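Local coordinates for protein halocarboxylic acid dehalogenase DehI (Pseudomonas putida, PDB 3BJX) that probably hydrolyses the carbon-halogen bond of alpha-halocarboxylic acids, as a Group I haloacid dehalogenase with a strand-free helical fold of its own, at residues Y132-Q144 and L270-I284. Residues are numbered along the deposited sequence; the frame is centred on the assembly and turned at random.
Sequences YLLLITALSESMQ and LAGLTGVLFMYQRFI
Ser140 donates its hydroxyl to Gln281, OG to OE1 at 2.8 Å, the one direct hydrogen bond between 132-144 and 270-284. The donor stands above the carboxamide plane, 64° out of it, so the bond misses the oxygen's lone-pair directions. A small serine suits this place because the backbones come closest here, Ser140 CA to Leu277 CA at 5.0 Å. Beside it Leu277 enters as a knob among Ile136, Leu139, Ser140 and Met143, its branched end spreading two methyls into the hole: CD2 rests on Leu139 CB at 3.5 Å, while CD1 lies against Met143 CG. The flexible chain of the selenomethionine Met143 bends at its second and third torsions, which carries CE round to Leu273 CD2, a tight 3.3 Å pair. Toward the other end, Ile136 sets its branch methyl CG2 over the backbone of Tyr280 and Gln281; with CG1 beside its own backbone N (chi1 -66°), CG2 is the branch turned to that helix. Leu133 and Ile284 lie alongside each other, pointing opposite ways, CB to CG2 at 3.7 Å. The knob-into-hole contact of Leu277 thus sits in a roughly antiparallel pair, the axes of 132-143 and 270-284 being 143° apart in direction and 8.9 Å at closest approach; these segments belong to helices 112-143 and 267-299 of a fold of helices and loops, without strands. Two waters fill in the polar side. One donates a hydrogen bond to Thr137 OG1 and accepts from Gln281 NE2, so the glutamine serves as acceptor and donor at once; the other donates to Ser140 OG and Thr274 O and accepts from Gln144 NE2. A leucine in place of Gln281 would probably leave the Ser140 hydroxyl without its acceptor and the first water without its amide donor. Farther out, Arg244 touches Gln281 and pairs with Glu141.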
loop_
_atom_site.group_PDB
_atom_site.type_symbol
_atom_site.label_atom_id
_atom_site.label_comp_id
_atom_site.label_asym_id
_atom_site.label_seq_id
_atom_site.Cartn_x
_atom_site.Cartn_y
_atom_site.Cartn_z
ATOM N N TYR A 132 7.083 11.646 10.465
ATOM C CA TYR A 132 6.630 11.465 9.095
ATOM C C TYR A 132 5.496 10.472 8.942
ATOM O O TYR A 132 4.656 10.636 8.081
ATOM C CB TYR A 132 7.783 11.061 8.178
ATOM C CG TYR A 132 8.583 12.223 7.705
ATOM C CD1 TYR A 132 7.999 13.217 6.914
ATOM C CD2 TYR A 132 9.944 12.342 8.041
ATOM C CE1 TYR A 132 8.753 14.316 6.478
ATOM C CE2 TYR A 132 10.695 13.409 7.598
ATOM C CZ TYR A 132 10.096 14.402 6.830
ATOM O OH TYR A 132 10.859 15.448 6.385
ATOM N N LEU A 133 5.490 9.423 9.747
ATOM C CA LEU A 133 4.359 8.489 9.768
ATOM C C LEU A 133 3.028 9.182 10.112
ATOM O O LEU A 133 1.986 8.772 9.621
ATOM C CB LEU A 133 4.629 7.315 10.730
ATOM C CG LEU A 133 3.598 6.191 10.864
ATOM C CD1 LEU A 133 3.215 5.560 9.488
ATOM C CD2 LEU A 133 4.072 5.110 11.870
ATOM N N LEU A 134 3.070 10.226 10.934
ATOM C CA LEU A 134 1.870 10.996 11.282
ATOM C C LEU A 134 1.437 11.893 10.144
ATOM O O LEU A 134 0.265 11.895 9.769
ATOM C CB LEU A 134 2.102 11.857 12.521
ATOM C CG LEU A 134 2.171 11.135 13.848
ATOM C CD1 LEU A 134 2.888 12.038 14.828
ATOM C CD2 LEU A 134 0.775 10.672 14.362
ATOM N N LEU A 135 2.378 12.677 9.614
ATOM C CA LEU A 135 2.121 13.516 8.431
ATOM C C LEU A 135 1.454 12.698 7.310
ATOM O O LEU A 135 0.335 12.999 6.917
ATOM C CB LEU A 135 3.400 14.211 7.936
ATOM C CG LEU A 135 3.308 14.959 6.591
ATOM C CD1 LEU A 135 2.212 16.017 6.601
ATOM C CD2 LEU A 135 4.618 15.591 6.188
ATOM N N ILE A 136 2.135 11.656 6.836
ATOM C CA ILE A 136 1.646 10.779 5.771
ATOM C C ILE A 136 0.283 10.155 6.097
ATOM O O ILE A 136 -0.580 10.048 5.214
ATOM C CB ILE A 136 2.723 9.705 5.421
ATOM C CG1 ILE A 136 3.992 10.360 4.801
ATOM C CG2 ILE A 136 2.168 8.558 4.596
ATOM C CD1 ILE A 136 3.756 11.443 3.783
ATOM N N THR A 137 0.092 9.763 7.363
ATOM C CA THR A 137 -1.224 9.331 7.872
ATOM C C THR A 137 -2.282 10.446 7.877
ATOM O O THR A 137 -3.411 10.177 7.458
ATOM C CB THR A 137 -1.145 8.655 9.269
ATOM O OG1 THR A 137 -0.118 7.663 9.254
ATOM C CG2 THR A 137 -2.478 7.957 9.626
ATOM N N ALA A 138 -1.951 11.673 8.328
ATOM C CA ALA A 138 -2.927 12.790 8.259
ATOM C C ALA A 138 -3.348 13.045 6.810
ATOM O O ALA A 138 -4.542 13.177 6.499
ATOM C CB ALA A 138 -2.376 14.066 8.884
ATOM N N LEU A 139 -2.352 13.063 5.926
ATOM C CA LEU A 139 -2.566 13.177 4.490
ATOM C C LEU A 139 -3.358 12.021 3.868
ATOM O O LEU A 139 -4.203 12.272 3.049
ATOM C CB LEU A 139 -1.231 13.356 3.762
ATOM C CG LEU A 139 -0.304 14.548 4.067
ATOM C CD1 LEU A 139 0.742 14.675 2.989
ATOM C CD2 LEU A 139 -1.044 15.863 4.248
ATOM N N SER A 140 -3.076 10.767 4.242
ATOM C CA SER A 140 -3.699 9.633 3.589
ATOM C C SER A 140 -5.144 9.529 4.019
ATOM O O SER A 140 -6.045 9.295 3.197
ATOM C CB SER A 140 -2.968 8.337 3.924
ATOM O OG SER A 140 -3.642 7.218 3.354
ATOM N N GLU A 141 -5.363 9.728 5.315
ATOM C CA GLU A 141 -6.689 9.613 5.898
ATOM C C GLU A 141 -7.692 10.632 5.326
ATOM O O GLU A 141 -8.835 10.280 4.993
ATOM C CB GLU A 141 -6.544 9.726 7.416
ATOM C CG GLU A 141 -7.457 8.853 8.251
ATOM C CD GLU A 141 -7.531 7.402 7.820
ATOM O OE1 GLU A 141 -6.522 6.813 7.391
ATOM O OE2 GLU A 141 -8.629 6.836 7.945
ATOM N N SER A 142 -7.260 11.888 5.187
ATOM C CA SER A 142 -8.105 12.941 4.620
ATOM C C SER A 142 -8.289 12.783 3.101
ATOM O O SER A 142 -9.388 13.005 2.558
ATOM C CB SER A 142 -7.583 14.335 4.984
ATOM O OG SER A 142 -6.229 14.507 4.597
HETATM N N MSE A 143 -7.210 12.391 2.423
HETATM C CA MSE A 143 -7.274 11.974 1.024
HETATM C C MSE A 143 -8.405 10.980 0.800
HETATM O O MSE A 143 -9.097 11.036 -0.209
HETATM C CB MSE A 143 -5.951 11.339 0.602
HETATM C CG MSE A 143 -5.890 10.888 -0.841
HETATM SE SE MSE A 143 -6.322 12.346 -2.088
HETATM C CE MSE A 143 -5.095 13.709 -1.395
ATOM N N GLN A 144 -8.592 10.078 1.756
ATOM C CA GLN A 144 -9.671 9.093 1.692
ATOM C C GLN A 144 -11.002 9.485 2.398
ATOM O O GLN A 144 -11.805 8.622 2.708
ATOM C CB GLN A 144 -9.163 7.723 2.165
ATOM C CG GLN A 144 -8.083 7.138 1.275
ATOM C CD GLN A 144 -7.571 5.821 1.828
ATOM O OE1 GLN A 144 -8.295 5.132 2.531
ATOM N NE2 GLN A 144 -6.320 5.467 1.512
ATOM N N LEU A 270 -5.291 11.843 -8.668
ATOM C CA LEU A 270 -5.939 11.667 -7.372
ATOM C C LEU A 270 -5.966 10.208 -6.938
ATOM O O LEU A 270 -5.914 9.905 -5.732
ATOM C CB LEU A 270 -7.368 12.206 -7.437
ATOM C CG LEU A 270 -7.514 13.723 -7.613
ATOM C CD1 LEU A 270 -8.919 14.025 -8.048
ATOM C CD2 LEU A 270 -7.188 14.453 -6.324
ATOM N N ALA A 271 -6.057 9.320 -7.928
ATOM C CA ALA A 271 -5.957 7.891 -7.738
ATOM C C ALA A 271 -4.524 7.482 -7.380
ATOM O O ALA A 271 -4.320 6.582 -6.564
ATOM C CB ALA A 271 -6.426 7.161 -9.012
ATOM N N GLY A 272 -3.539 8.130 -8.018
ATOM C CA GLY A 272 -2.115 7.800 -7.835
ATOM C C GLY A 272 -1.650 8.332 -6.499
ATOM O O GLY A 272 -0.954 7.661 -5.747
ATOM N N LEU A 273 -2.062 9.557 -6.217
ATOM C CA LEU A 273 -1.877 10.183 -4.926
ATOM C C LEU A 273 -2.460 9.340 -3.749
ATOM O O LEU A 273 -1.802 9.177 -2.706
ATOM C CB LEU A 273 -2.540 11.559 -4.974
ATOM C CG LEU A 273 -2.472 12.406 -3.725
ATOM C CD1 LEU A 273 -1.024 12.557 -3.332
ATOM C CD2 LEU A 273 -3.125 13.773 -4.029
ATOM N N THR A 274 -3.680 8.833 -3.925
ATOM C CA THR A 274 -4.322 7.977 -2.919
ATOM C C THR A 274 -3.489 6.735 -2.681
ATOM O O THR A 274 -3.263 6.373 -1.523
ATOM C CB THR A 274 -5.742 7.525 -3.340
ATOM O OG1 THR A 274 -6.574 8.670 -3.529
ATOM C CG2 THR A 274 -6.373 6.596 -2.299
ATOM N N GLY A 275 -3.054 6.094 -3.769
ATOM C CA GLY A 275 -2.249 4.863 -3.725
ATOM C C GLY A 275 -0.868 5.109 -3.146
ATOM O O GLY A 275 -0.333 4.275 -2.428
ATOM N N VAL A 276 -0.306 6.271 -3.439
ATOM C CA VAL A 276 1.019 6.654 -2.943
ATOM C C VAL A 276 1.006 6.864 -1.419
ATOM O O VAL A 276 1.892 6.373 -0.708
ATOM C CB VAL A 276 1.549 7.909 -3.694
ATOM C CG1 VAL A 276 2.727 8.540 -2.984
ATOM C CG2 VAL A 276 1.964 7.542 -5.091
ATOM N N LEU A 277 -0.027 7.547 -0.930
ATOM C CA LEU A 277 -0.221 7.776 0.512
ATOM C C LEU A 277 -0.445 6.486 1.295
ATOM O O LEU A 277 0.189 6.278 2.334
ATOM C CB LEU A 277 -1.351 8.779 0.759
ATOM C CG LEU A 277 -0.937 10.219 0.407
ATOM C CD1 LEU A 277 -2.147 11.053 0.038
ATOM C CD2 LEU A 277 -0.087 10.875 1.538
ATOM N N PHE A 278 -1.319 5.632 0.779
ATOM C CA PHE A 278 -1.519 4.283 1.302
ATOM C C PHE A 278 -0.193 3.552 1.468
ATOM O O PHE A 278 0.166 3.149 2.565
ATOM C CB PHE A 278 -2.388 3.490 0.345
ATOM C CG PHE A 278 -2.804 2.152 0.869
ATOM C CD1 PHE A 278 -3.988 2.023 1.591
ATOM C CD2 PHE A 278 -2.025 1.014 0.630
ATOM C CE1 PHE A 278 -4.377 0.800 2.066
ATOM C CE2 PHE A 278 -2.421 -0.230 1.099
ATOM C CZ PHE A 278 -3.605 -0.332 1.818
HETATM N N MSE A 279 0.526 3.394 0.366
HETATM C CA MSE A 279 1.843 2.774 0.378
HETATM C C MSE A 279 2.839 3.357 1.392
HETATM O O MSE A 279 3.599 2.618 2.012
HETATM C CB MSE A 279 2.440 2.875 -1.020
HETATM C CG MSE A 279 3.734 2.143 -1.171
HETATM SE SE MSE A 279 4.202 2.004 -3.035
HETATM C CE MSE A 279 4.623 3.907 -3.429
ATOM N N TYR A 280 2.874 4.679 1.521
ATOM C CA TYR A 280 3.844 5.299 2.423
ATOM C C TYR A 280 3.495 5.178 3.917
ATOM O O TYR A 280 4.388 5.191 4.739
ATOM C CB TYR A 280 4.242 6.733 2.004
ATOM C CG TYR A 280 5.370 6.759 0.993
ATOM C CD1 TYR A 280 6.691 6.467 1.369
ATOM C CD2 TYR A 280 5.117 7.055 -0.348
ATOM C CE1 TYR A 280 7.720 6.468 0.424
ATOM C CE2 TYR A 280 6.138 7.069 -1.290
ATOM C CZ TYR A 280 7.424 6.772 -0.901
ATOM O OH TYR A 280 8.417 6.805 -1.856
ATOM N N GLN A 281 2.217 5.021 4.268
ATOM C CA GLN A 281 1.861 4.613 5.649
ATOM C C GLN A 281 2.635 3.360 6.071
ATOM O O GLN A 281 3.247 3.331 7.136
ATOM C CB GLN A 281 0.361 4.363 5.796
ATOM C CG GLN A 281 -0.529 5.548 5.486
ATOM C CD GLN A 281 -1.984 5.248 5.713
ATOM O OE1 GLN A 281 -2.743 4.971 4.775
ATOM N NE2 GLN A 281 -2.397 5.308 6.951
ATOM N N ARG A 282 2.623 2.340 5.210
ATOM C CA ARG A 282 3.247 1.048 5.508
ATOM C C ARG A 282 4.761 1.113 5.373
ATOM O O ARG A 282 5.479 0.450 6.124
ATOM C CB ARG A 282 2.698 -0.053 4.587
ATOM C CG ARG A 282 1.338 -0.575 4.942
ATOM C CD ARG A 282 0.215 0.341 4.490
ATOM N NE ARG A 282 -1.078 -0.196 4.893
ATOM C CZ ARG A 282 -2.211 0.490 4.888
ATOM N NH1 ARG A 282 -2.237 1.743 4.436
ATOM N NH2 ARG A 282 -3.333 -0.098 5.296
ATOM N N PHE A 283 5.233 1.915 4.423
ATOM C CA PHE A 283 6.656 2.049 4.139
ATOM C C PHE A 283 7.367 2.668 5.324
ATOM O O PHE A 283 8.367 2.104 5.822
ATOM C CB PHE A 283 6.877 2.850 2.845
ATOM C CG PHE A 283 8.339 3.057 2.477
ATOM C CD1 PHE A 283 8.939 2.275 1.501
ATOM C CD2 PHE A 283 9.102 4.041 3.097
ATOM C CE1 PHE A 283 10.267 2.451 1.149
ATOM C CE2 PHE A 283 10.442 4.235 2.753
ATOM C CZ PHE A 283 11.021 3.431 1.781
ATOM N N ILE A 284 6.839 3.815 5.779
ATOM C CA ILE A 284 7.370 4.539 6.940
ATOM C C ILE A 284 7.282 3.689 8.197
ATOM O O ILE A 284 8.268 3.579 8.935
ATOM C CB ILE A 284 6.629 5.854 7.242
ATOM C CG1 ILE A 284 6.411 6.702 5.985
ATOM C CG2 ILE A 284 7.378 6.631 8.364
ATOM C CD1 ILE A 284 7.577 7.471 5.531
HETATM O O HOH W 1 -0.857 4.820 9.562
HETATM O O HOH W 2 -4.448 7.474 0.532
#